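Local coordinates for protein succinate dehydrogenase subunit A (Mycolicibacterium smegmatis MC2 51, PDB 6LUM) that probably oxidises succinate to fumarate as the FAD-carrying flavoprotein subunit of succinate dehydrogenase, passing the electrons on to the rest of the complex, at residues 63-71 and 83-91. Residues are numbered along the deposited sequence; the frame is centred on the assembly and turned at random.
Sequences WEWHTFDTV and VEIMCKEAI
Val83 presses its CG1 methyl into helix 63-71 between two threonines, 3.7 Å from Thr67 CG2 and the same distance from Thr70 CB. CG1 reaches them because it stands anti to the backbone N (chi1 175°); CG2 also comes near Val71 CG2 and Thr70 CG2, though no closer than CG1 does. The Val83 side chain runs past Thr70 in the opposite direction and meets that of Val71 at about a right angle. One turn on, the CE methyl of Met86 only brushes Thr70 CG2, at 4.4 Å; this side chain and His66 also face helix 399-421, touching Asn399 and Leu402 respectively. Cys87 is the knob of the interface, seated in a hole formed by Trp63, His66, Thr67 and Thr70. Its SG lies 3.5 Å from His66 ND1. The sulfur approaches the imidazole obliquely, 35° off the ring normal, and Thr67 OG1 is 3.4 Å from Cys87 SG. That hydroxyl donates to Trp63 O from above the carbonyl plane, whereas Thr67 N reaches the same oxygen from the other face; Thr70 OG1 likewise turns back to His66 O, 2.9 Å away. An alanine at Thr67 is likely to open a gap beside Val83 CG1 and Cys87 SG and to take from Trp63 O its hydroxyl donor, so that of the pair just named the backbone N-H alone remains. Beyond the cysteine, Lys88 CB lies over one face of the Trp63 indole, and Ile91 CD1 packs 4.2 Å from Trp63 CB. The segment axes approach to 9.2 Å, their directions 138° apart, in a knob-into-hole packing that joins consecutive helices 63-73 and 80-100 as a roughly antiparallel helical hairpin within the flavoprotein's FAD-binding region, the Met86 side chain about 9 Å from the bound FAD.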
loop_
_atom_site.group_PDB
_atom_site.type_symbol
_atom_site.label_atom_id
_atom_site.label_comp_id
_atom_site.label_asym_id
_atom_site.label_seq_id
_atom_site.Cartn_x
_atom_site.Cartn_y
_atom_site.Cartn_z
ATOM N N TRP D 63 -43.747 5.822 6.576
ATOM C CA TRP D 63 -43.314 7.102 7.107
ATOM C C TRP D 63 -44.447 8.101 7.257
ATOM O O TRP D 63 -44.237 9.148 7.870
ATOM C CB TRP D 63 -42.213 7.697 6.236
ATOM C CG TRP D 63 -42.518 7.747 4.791
ATOM C CD1 TRP D 63 -42.034 6.918 3.834
ATOM C CD2 TRP D 63 -43.350 8.696 4.120
ATOM N NE1 TRP D 63 -42.522 7.278 2.604
ATOM C CE2 TRP D 63 -43.334 8.369 2.754
ATOM C CE3 TRP D 63 -44.112 9.785 4.542
ATOM C CZ2 TRP D 63 -44.050 9.089 1.810
ATOM C CZ3 TRP D 63 -44.822 10.497 3.605
ATOM C CH2 TRP D 63 -44.787 10.148 2.255
ATOM N N GLU D 64 -45.639 7.813 6.736
ATOM C CA GLU D 64 -46.714 8.794 6.819
ATOM C C GLU D 64 -47.243 8.916 8.240
ATOM O O GLU D 64 -47.603 10.013 8.680
ATOM C CB GLU D 64 -47.839 8.436 5.856
ATOM C CG GLU D 64 -48.812 9.574 5.616
ATOM C CD GLU D 64 -49.931 9.623 6.638
ATOM O OE1 GLU D 64 -50.252 10.731 7.115
ATOM O OE2 GLU D 64 -50.496 8.559 6.958
ATOM N N TRP D 65 -47.294 7.811 8.979
ATOM C CA TRP D 65 -47.718 7.895 10.371
ATOM C C TRP D 65 -46.674 8.623 11.207
ATOM O O TRP D 65 -47.015 9.397 12.110
ATOM C CB TRP D 65 -47.992 6.498 10.922
ATOM C CG TRP D 65 -48.906 5.681 10.050
ATOM C CD1 TRP D 65 -49.887 6.153 9.231
ATOM C CD2 TRP D 65 -48.921 4.254 9.907
ATOM N NE1 TRP D 65 -50.507 5.114 8.586
ATOM C CE2 TRP D 65 -49.929 3.938 8.983
ATOM C CE3 TRP D 65 -48.168 3.216 10.458
ATOM C CZ2 TRP D 65 -50.218 2.630 8.615
ATOM C CZ3 TRP D 65 -48.465 1.921 10.099
ATOM C CH2 TRP D 65 -49.471 1.639 9.180
ATOM N N HIS D 66 -45.394 8.410 10.894
ATOM C CA HIS D 66 -44.330 9.178 11.528
ATOM C C HIS D 66 -44.489 10.665 11.256
ATOM O O HIS D 66 -44.353 11.491 12.163
ATOM C CB HIS D 66 -42.975 8.688 11.023
ATOM C CG HIS D 66 -41.814 9.160 11.839
ATOM N ND1 HIS D 66 -40.541 9.258 11.327
ATOM C CD2 HIS D 66 -41.733 9.550 13.131
ATOM C CE1 HIS D 66 -39.725 9.696 12.268
ATOM N NE2 HIS D 66 -40.423 9.879 13.372
ATOM N N THR D 67 -44.756 11.021 10.002
ATOM C CA THR D 67 -44.927 12.421 9.639
ATOM C C THR D 67 -46.107 13.035 10.375
ATOM O O THR D 67 -46.020 14.156 10.887
ATOM C CB THR D 67 -45.106 12.544 8.133
ATOM O OG1 THR D 67 -43.894 12.158 7.482
ATOM C CG2 THR D 67 -45.427 13.957 7.757
ATOM N N PHE D 68 -47.222 12.311 10.448
ATOM C CA PHE D 68 -48.367 12.852 11.166
ATOM C C PHE D 68 -48.052 13.034 12.637
ATOM O O PHE D 68 -48.483 14.012 13.255
ATOM C CB PHE D 68 -49.594 11.961 11.016
ATOM C CG PHE D 68 -50.709 12.326 11.954
ATOM C CD1 PHE D 68 -51.595 13.330 11.627
ATOM C CD2 PHE D 68 -50.859 11.682 13.167
ATOM C CE1 PHE D 68 -52.613 13.677 12.484
ATOM C CE2 PHE D 68 -51.874 12.029 14.026
ATOM C CZ PHE D 68 -52.751 13.025 13.684
ATOM N N ASP D 69 -47.315 12.096 13.227
ATOM C CA ASP D 69 -47.052 12.201 14.656
ATOM C C ASP D 69 -46.090 13.340 14.956
ATOM O O ASP D 69 -46.259 14.050 15.947
ATOM C CB ASP D 69 -46.511 10.884 15.191
ATOM C CG ASP D 69 -47.014 10.584 16.573
ATOM O OD1 ASP D 69 -47.184 9.393 16.892
ATOM O OD2 ASP D 69 -47.260 11.544 17.330
ATOM N N THR D 70 -45.091 13.543 14.096
ATOM C CA THR D 70 -44.228 14.713 14.219
ATOM C C THR D 70 -45.035 15.998 14.123
ATOM O O THR D 70 -44.889 16.901 14.956
ATOM C CB THR D 70 -43.152 14.693 13.139
ATOM O OG1 THR D 70 -42.460 13.443 13.170
ATOM C CG2 THR D 70 -42.164 15.809 13.363
ATOM N N VAL D 71 -45.899 16.096 13.111
ATOM C CA VAL D 71 -46.662 17.321 12.898
ATOM C C VAL D 71 -47.584 17.601 14.074
ATOM O O VAL D 71 -47.726 18.748 14.508
ATOM C CB VAL D 71 -47.441 17.234 11.577
ATOM C CG1 VAL D 71 -48.613 18.179 11.593
ATOM C CG2 VAL D 71 -46.527 17.554 10.424
ATOM N N VAL D 83 -40.873 18.313 7.546
ATOM C CA VAL D 83 -41.179 17.078 8.266
ATOM C C VAL D 83 -41.179 15.891 7.310
ATOM O O VAL D 83 -40.617 14.822 7.604
ATOM C CB VAL D 83 -42.521 17.207 8.996
ATOM C CG1 VAL D 83 -42.878 15.902 9.637
ATOM C CG2 VAL D 83 -42.448 18.292 10.023
ATOM N N GLU D 84 -41.840 16.058 6.161
ATOM C CA GLU D 84 -41.815 15.059 5.101
ATOM C C GLU D 84 -40.394 14.659 4.747
ATOM O O GLU D 84 -40.065 13.462 4.709
ATOM C CB GLU D 84 -42.517 15.623 3.874
ATOM C CG GLU D 84 -42.499 14.735 2.657
ATOM C CD GLU D 84 -43.156 15.393 1.462
ATOM O OE1 GLU D 84 -43.633 16.540 1.597
ATOM O OE2 GLU D 84 -43.182 14.768 0.383
ATOM N N ILE D 85 -39.552 15.647 4.448
ATOM C CA ILE D 85 -38.185 15.346 4.046
ATOM C C ILE D 85 -37.466 14.598 5.154
ATOM O O ILE D 85 -36.762 13.612 4.902
ATOM C CB ILE D 85 -37.445 16.635 3.653
ATOM C CG1 ILE D 85 -38.080 17.239 2.407
ATOM C CG2 ILE D 85 -35.991 16.347 3.388
ATOM C CD1 ILE D 85 -37.467 18.535 1.982
ATOM N N MET D 86 -37.659 15.029 6.402
ATOM C CA MET D 86 -36.957 14.397 7.508
ATOM C C MET D 86 -37.296 12.926 7.607
ATOM O O MET D 86 -36.403 12.097 7.755
ATOM C CB MET D 86 -37.268 15.084 8.833
ATOM C CG MET D 86 -36.460 14.480 9.966
ATOM S SD MET D 86 -36.729 15.173 11.597
ATOM C CE MET D 86 -38.255 14.375 12.064
ATOM N N CYS D 87 -38.572 12.570 7.506
ATOM C CA CYS D 87 -38.924 11.161 7.685
ATOM C C CYS D 87 -38.462 10.304 6.502
ATOM O O CYS D 87 -37.790 9.256 6.674
ATOM C CB CYS D 87 -40.425 11.046 7.899
ATOM S SG CYS D 87 -40.974 12.040 9.296
ATOM N N LYS D 88 -38.818 10.727 5.286
ATOM C CA LYS D 88 -38.478 9.895 4.145
ATOM C C LYS D 88 -36.988 9.891 3.845
ATOM O O LYS D 88 -36.555 9.116 2.988
ATOM C CB LYS D 88 -39.262 10.328 2.912
ATOM C CG LYS D 88 -38.877 11.665 2.353
ATOM C CD LYS D 88 -39.783 12.028 1.199
ATOM C CE LYS D 88 -39.501 11.143 0.001
ATOM N NZ LYS D 88 -40.286 11.560 -1.192
ATOM N N GLU D 89 -36.193 10.725 4.512
ATOM C CA GLU D 89 -34.754 10.528 4.522
ATOM C C GLU D 89 -34.269 9.882 5.807
ATOM O O GLU D 89 -33.116 9.450 5.872
ATOM C CB GLU D 89 -34.031 11.858 4.314
ATOM C CG GLU D 89 -34.370 12.546 3.016
ATOM C CD GLU D 89 -33.212 13.351 2.466
ATOM O OE1 GLU D 89 -32.101 13.251 3.023
ATOM O OE2 GLU D 89 -33.408 14.081 1.474
ATOM N N ALA D 90 -35.126 9.802 6.821
ATOM C CA ALA D 90 -34.744 9.217 8.095
ATOM C C ALA D 90 -34.486 7.739 7.953
ATOM O O ALA D 90 -33.575 7.190 8.591
ATOM C CB ALA D 90 -35.849 9.451 9.112
ATOM N N ILE D 91 -35.308 7.074 7.149
ATOM C CA ILE D 91 -35.054 5.646 6.909
ATOM C C ILE D 91 -33.604 5.422 6.475
ATOM O O ILE D 91 -32.851 4.648 7.088
ATOM C CB ILE D 91 -36.041 5.073 5.879
ATOM C CG1 ILE D 91 -37.446 4.967 6.467
ATOM C CG2 ILE D 91 -35.569 3.723 5.415
ATOM C CD1 ILE D 91 -38.311 6.163 6.218
#